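Local coordinates for hypothetical protein Atu0120 (Agrobacterium tumefaciens, PDB 2I6H) that is of unknown function, an all-helical bacterial protein of the DUF924 family that was crystallised with calcium ions, at residues A[53-58]-A[93-99]; A[64-69]-A[89-94]. All coordinates share one frame; numbering follows the deposited sequence. Where two conformers were deposited one is given.

Contact 1: A[53-58]-A[93-99]; sequences FDNHFH and FPRNCFR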
# COMPACT_ATOMS: atom_id res chain seq x y z
N PHE A 53 12.42 -4.97 14.60
CA PHE A 53 12.36 -3.54 14.32
C PHE A 53 11.67 -2.81 15.50
O PHE A 53 12.13 -1.75 15.94
CB PHE A 53 11.63 -3.26 13.01
CG PHE A 53 11.48 -1.78 12.71
CD1 PHE A 53 12.60 -0.99 12.43
CD2 PHE A 53 10.22 -1.17 12.79
CE1 PHE A 53 12.46 0.40 12.20
CE2 PHE A 53 10.07 0.20 12.54
CZ PHE A 53 11.20 0.98 12.25
N ASP A 54 10.60 -3.41 16.04
CA ASP A 54 9.91 -2.78 17.17
C ASP A 54 10.90 -2.59 18.33
O ASP A 54 10.99 -1.52 18.96
CB ASP A 54 8.75 -3.67 17.65
CG ASP A 54 7.64 -3.82 16.60
OD1 ASP A 54 7.56 -3.03 15.64
OD2 ASP A 54 6.80 -4.73 16.76
N ASN A 55 11.66 -3.66 18.60
CA ASN A 55 12.69 -3.67 19.66
C ASN A 55 13.71 -2.57 19.43
O ASN A 55 14.12 -1.82 20.34
CB ASN A 55 13.45 -5.00 19.64
CG ASN A 55 12.91 -6.01 20.63
OD1 ASN A 55 11.71 -6.21 20.72
ND2 ASN A 55 13.81 -6.69 21.34
N HIS A 56 14.18 -2.50 18.19
CA HIS A 56 15.19 -1.58 17.83
C HIS A 56 14.72 -0.11 18.01
O HIS A 56 15.43 0.74 18.57
CB HIS A 56 15.58 -1.90 16.37
CG HIS A 56 16.73 -1.11 15.84
ND1 HIS A 56 17.08 -1.12 14.51
CD2 HIS A 56 17.62 -0.29 16.46
CE1 HIS A 56 18.14 -0.35 14.33
NE2 HIS A 56 18.48 0.18 15.50
N PHE A 57 13.52 0.18 17.51
CA PHE A 57 12.92 1.52 17.58
C PHE A 57 12.79 1.88 19.07
O PHE A 57 13.14 2.98 19.50
CB PHE A 57 11.55 1.43 16.89
CG PHE A 57 10.95 2.74 16.49
CD1 PHE A 57 11.61 3.97 16.67
CD2 PHE A 57 9.67 2.74 15.89
CE1 PHE A 57 11.00 5.19 16.29
CE2 PHE A 57 9.07 3.93 15.51
CZ PHE A 57 9.74 5.16 15.72
N HIS A 58 12.33 0.94 19.87
CA HIS A 58 12.18 1.19 21.32
C HIS A 58 13.54 1.46 22.02
O HIS A 58 13.65 2.41 22.83
CB HIS A 58 11.46 0.01 21.97
CG HIS A 58 11.16 0.22 23.41
ND1 HIS A 58 12.08 -0.01 24.41
CD2 HIS A 58 10.03 0.68 24.03
CE1 HIS A 58 11.53 0.26 25.59
NE2 HIS A 58 10.29 0.69 25.38
N PHE A 93 5.79 5.38 16.56
CA PHE A 93 6.39 4.72 17.75
C PHE A 93 5.38 3.91 18.61
O PHE A 93 5.63 2.73 18.91
CB PHE A 93 7.17 5.74 18.60
CG PHE A 93 7.91 5.11 19.76
CD1 PHE A 93 9.30 4.79 19.63
CD2 PHE A 93 7.25 4.82 20.96
CE1 PHE A 93 10.00 4.20 20.71
CE2 PHE A 93 7.95 4.23 22.04
CZ PHE A 93 9.34 3.91 21.92
N PRO A 94 4.23 4.51 18.98
CA PRO A 94 3.26 3.78 19.82
C PRO A 94 2.71 2.53 19.14
O PRO A 94 2.48 1.51 19.81
CB PRO A 94 2.10 4.79 20.01
CG PRO A 94 2.69 6.12 19.75
CD PRO A 94 3.75 5.88 18.68
N ARG A 95 2.56 2.59 17.82
CA ARG A 95 2.06 1.45 17.05
C ARG A 95 3.09 0.31 16.89
O ARG A 95 2.71 -0.86 16.74
CB ARG A 95 1.51 1.92 15.70
CG ARG A 95 0.26 2.79 15.86
CD ARG A 95 -0.24 3.46 14.56
NE ARG A 95 -1.61 3.88 14.85
CZ ARG A 95 -1.95 4.91 15.66
NH1 ARG A 95 -3.23 5.12 15.92
NH2 ARG A 95 -1.03 5.74 16.19
N ASN A 96 4.37 0.66 16.92
CA ASN A 96 5.42 -0.36 16.95
C ASN A 96 5.68 -0.89 18.35
O ASN A 96 5.95 -2.10 18.51
CB ASN A 96 6.75 0.20 16.43
CG ASN A 96 6.71 0.51 14.95
OD1 ASN A 96 6.47 1.68 14.55
ND2 ASN A 96 6.90 -0.54 14.12
N CYS A 97 5.64 -0.02 19.35
CA CYS A 97 6.25 -0.34 20.64
C CYS A 97 5.29 -0.56 21.80
O CYS A 97 5.73 -1.01 22.87
CB CYS A 97 7.29 0.73 21.03
SG CYS A 97 8.60 0.89 19.74
N PHE A 98 4.01 -0.21 21.61
CA PHE A 98 3.02 -0.38 22.70
C PHE A 98 1.86 -1.30 22.28
O PHE A 98 0.74 -1.18 22.80
CB PHE A 98 2.44 0.96 23.18
CG PHE A 98 3.45 1.97 23.62
CD1 PHE A 98 4.58 1.63 24.40
CD2 PHE A 98 3.25 3.31 23.29
CE1 PHE A 98 5.49 2.63 24.84
CE2 PHE A 98 4.13 4.32 23.73
CZ PHE A 98 5.23 3.99 24.51
N ARG A 99 2.14 -2.23 21.36
CA ARG A 99 1.12 -3.07 20.72
C ARG A 99 0.21 -3.75 21.74
O ARG A 99 0.68 -4.15 22.79
CB ARG A 99 1.78 -4.14 19.86
CG ARG A 99 2.47 -3.62 18.62
CD ARG A 99 3.16 -4.77 17.86
NE ARG A 99 4.05 -4.26 16.82
CZ ARG A 99 3.67 -3.86 15.60
NH1 ARG A 99 2.39 -3.85 15.23
NH2 ARG A 99 4.60 -3.41 14.74

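Contact 2: A[64-69]-A[89-94]; sequences AHFAAA and LLDQFP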
# COMPACT_ATOMS: atom_id res chain seq x y z
N ALA A 64 12.89 9.64 23.82
CA ALA A 64 12.44 10.69 22.92
C ALA A 64 10.91 10.72 22.84
O ALA A 64 10.31 11.82 22.87
CB ALA A 64 13.05 10.51 21.54
N HIS A 65 10.28 9.53 22.77
CA HIS A 65 8.82 9.47 22.73
C HIS A 65 8.24 10.21 23.94
O HIS A 65 7.31 11.05 23.79
CB HIS A 65 8.26 8.04 22.76
CG HIS A 65 6.76 8.02 22.84
ND1 HIS A 65 6.05 7.80 24.02
CD2 HIS A 65 5.83 8.26 21.89
CE1 HIS A 65 4.75 7.87 23.75
NE2 HIS A 65 4.59 8.15 22.47
N PHE A 66 8.76 9.86 25.11
CA PHE A 66 8.24 10.44 26.34
C PHE A 66 8.47 11.95 26.45
O PHE A 66 7.58 12.69 26.90
CB PHE A 66 8.66 9.63 27.57
CG PHE A 66 7.82 8.38 27.72
CD1 PHE A 66 6.60 8.42 28.43
CD2 PHE A 66 8.22 7.20 27.12
CE1 PHE A 66 5.78 7.26 28.53
CE2 PHE A 66 7.43 6.05 27.24
CZ PHE A 66 6.22 6.07 27.91
N ALA A 67 9.63 12.41 25.98
CA ALA A 67 9.94 13.85 25.95
C ALA A 67 8.92 14.57 25.06
O ALA A 67 8.38 15.62 25.43
CB ALA A 67 11.37 14.10 25.43
N ALA A 68 8.68 14.03 23.88
CA ALA A 68 7.68 14.62 22.96
C ALA A 68 6.30 14.67 23.65
O ALA A 68 5.61 15.69 23.57
CB ALA A 68 7.60 13.82 21.68
N ALA A 69 5.89 13.56 24.28
CA ALA A 69 4.59 13.45 24.98
C ALA A 69 4.52 14.41 26.18
O ALA A 69 3.44 14.81 26.55
CB ALA A 69 4.35 11.99 25.44
N LEU A 89 7.63 9.86 16.33
CA LEU A 89 7.54 9.58 17.77
C LEU A 89 6.11 9.43 18.32
O LEU A 89 5.88 8.63 19.26
CB LEU A 89 8.21 10.70 18.53
CG LEU A 89 9.74 10.78 18.36
CD1 LEU A 89 10.22 12.01 19.09
CD2 LEU A 89 10.42 9.47 18.94
N LEU A 90 5.17 10.21 17.78
CA LEU A 90 3.84 10.32 18.41
C LEU A 90 2.73 9.53 17.71
O LEU A 90 1.70 9.22 18.34
CB LEU A 90 3.42 11.78 18.59
CG LEU A 90 4.35 12.58 19.52
CD1 LEU A 90 3.99 14.03 19.44
CD2 LEU A 90 4.25 12.04 20.99
N ASP A 91 2.96 9.18 16.45
CA ASP A 91 2.03 8.38 15.66
C ASP A 91 2.57 6.98 15.34
O ASP A 91 1.83 6.00 15.44
CB ASP A 91 1.68 9.13 14.35
CG ASP A 91 0.67 8.34 13.49
OD1 ASP A 91 -0.55 8.34 13.82
OD2 ASP A 91 1.12 7.70 12.51
N GLN A 92 3.84 6.89 14.95
CA GLN A 92 4.41 5.58 14.59
C GLN A 92 4.92 4.76 15.77
O GLN A 92 4.52 3.59 15.96
CB GLN A 92 5.51 5.74 13.54
CG GLN A 92 4.97 6.25 12.21
CD GLN A 92 4.07 5.22 11.58
OE1 GLN A 92 4.54 4.19 11.13
NE2 GLN A 92 2.74 5.50 11.56
N PHE A 93 5.79 5.38 16.56
CA PHE A 93 6.39 4.72 17.75
C PHE A 93 5.38 3.91 18.61
O PHE A 93 5.63 2.73 18.91
CB PHE A 93 7.17 5.74 18.60
CG PHE A 93 7.91 5.11 19.76
CD1 PHE A 93 9.30 4.79 19.63
CD2 PHE A 93 7.25 4.82 20.96
CE1 PHE A 93 10.00 4.20 20.71
CE2 PHE A 93 7.95 4.23 22.04
CZ PHE A 93 9.34 3.91 21.92
N PRO A 94 4.23 4.51 18.98
CA PRO A 94 3.26 3.78 19.82
C PRO A 94 2.71 2.53 19.14
O PRO A 94 2.48 1.51 19.81
CB PRO A 94 2.10 4.79 20.01
CG PRO A 94 2.69 6.12 19.75
CD PRO A 94 3.75 5.88 18.68

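Contact 1: A[53-58]-A[93-99]
D54 meets N96 and R99 in a polar grip beside an aromatic packing patch, where the N-terminal part of helix 51-69 faces the C-terminal end of helix 80-97. R99 takes the carboxylate side-on in a two-nitrogen salt bridge. Its NE lies 2.8 Å from D54 OD2, which it reaches from above the carboxylate plane, while NH2 makes a nearly straight bond of 3.1 Å to OD1, on the syn side. N96 ND2 gives D54 OD1 a second hydrogen bond of 3.0 Å, nearly along the C-O axis and from the same face as R99 NH2, so OD1 accepts from one donor in the last turn of the helix and one just beyond it. The same amide nitrogen sits at the edge of the F53 ring. These are two helices of a hairpin, whose short segments here run at 127° to each other, and the apolar half of the contact rests on an edge-to-face stack: F93 turns its edge toward F57, with CD1 over the centre of that ring and the planes 73° apart. F57 CG lies anti to the backbone N (chi1 -162°), which carries the ring across to F93. Alongside, C97 SG approaches the F57 ring obliquely and packs 3.7 Å from H58 CB. F37 and W38 of helix 29-41 also meet the F57 ring.

Contact 2: A[64-69]-A[89-94]
H65 is a knob set into a hole formed by L89, L90, F93 and P94, the central feature of a buried crossing of two roughly antiparallel helices, 51-69 and 80-97, in this all-helical fold. The short segments cross at -140° with their axes 9.8 Å apart, and helix 80-97 is locally irregular here, widened into a pi-type turn at 89-92 and kinked at P94. The aromatic part of the packing joins H65 to F93. H65 CB lies over one face of the F93 ring, a CH-pi contact of 4.0 Å to the ring centroid. With CG anti to the backbone N (chi1 175°), the imidazole swings alongside F93; the two rings are almost parallel, 15° apart, yet slid so far that they barely overlap. Aliphatic contacts flank the knob. A64 CB touches L89 CD2 at 3.8 Å, and A68 CB touches a methyl of each leucine. Further packing comes from other helices: L30 lies against A64 and I34 against L89, both from helix 29-41, while L110, A111 and F114 of helix 108-120 pack on L90. On the alanine side, A68 CB stands 3.9 Å from L90 CD2, the methyl that also lies 4.0 Å from A69 N.

How the contacts relate
Followed from the N terminus, the chain enters helix 51-69 at the first half of contact 1, then reaches the first half of contact 2 near the end of the same helix. After the connecting loop 70-79 it comes back along helix 80-97, where 89-94 closes the inner loop of contact 2 and 93-99 the outer loop of contact 1. The contacts are thus nested, as expected of a helical hairpin, and their centres lie 10 Å apart. F93 and P94 lie in both ranges; F93 gives its edge to F57 in contact 1 and a face to H65 CB in contact 2, where P94 also touches. The F98 and H65 rings meet edge-to-face. The two contacts join one pair of helices at two levels, with helix 29-41 packing against both.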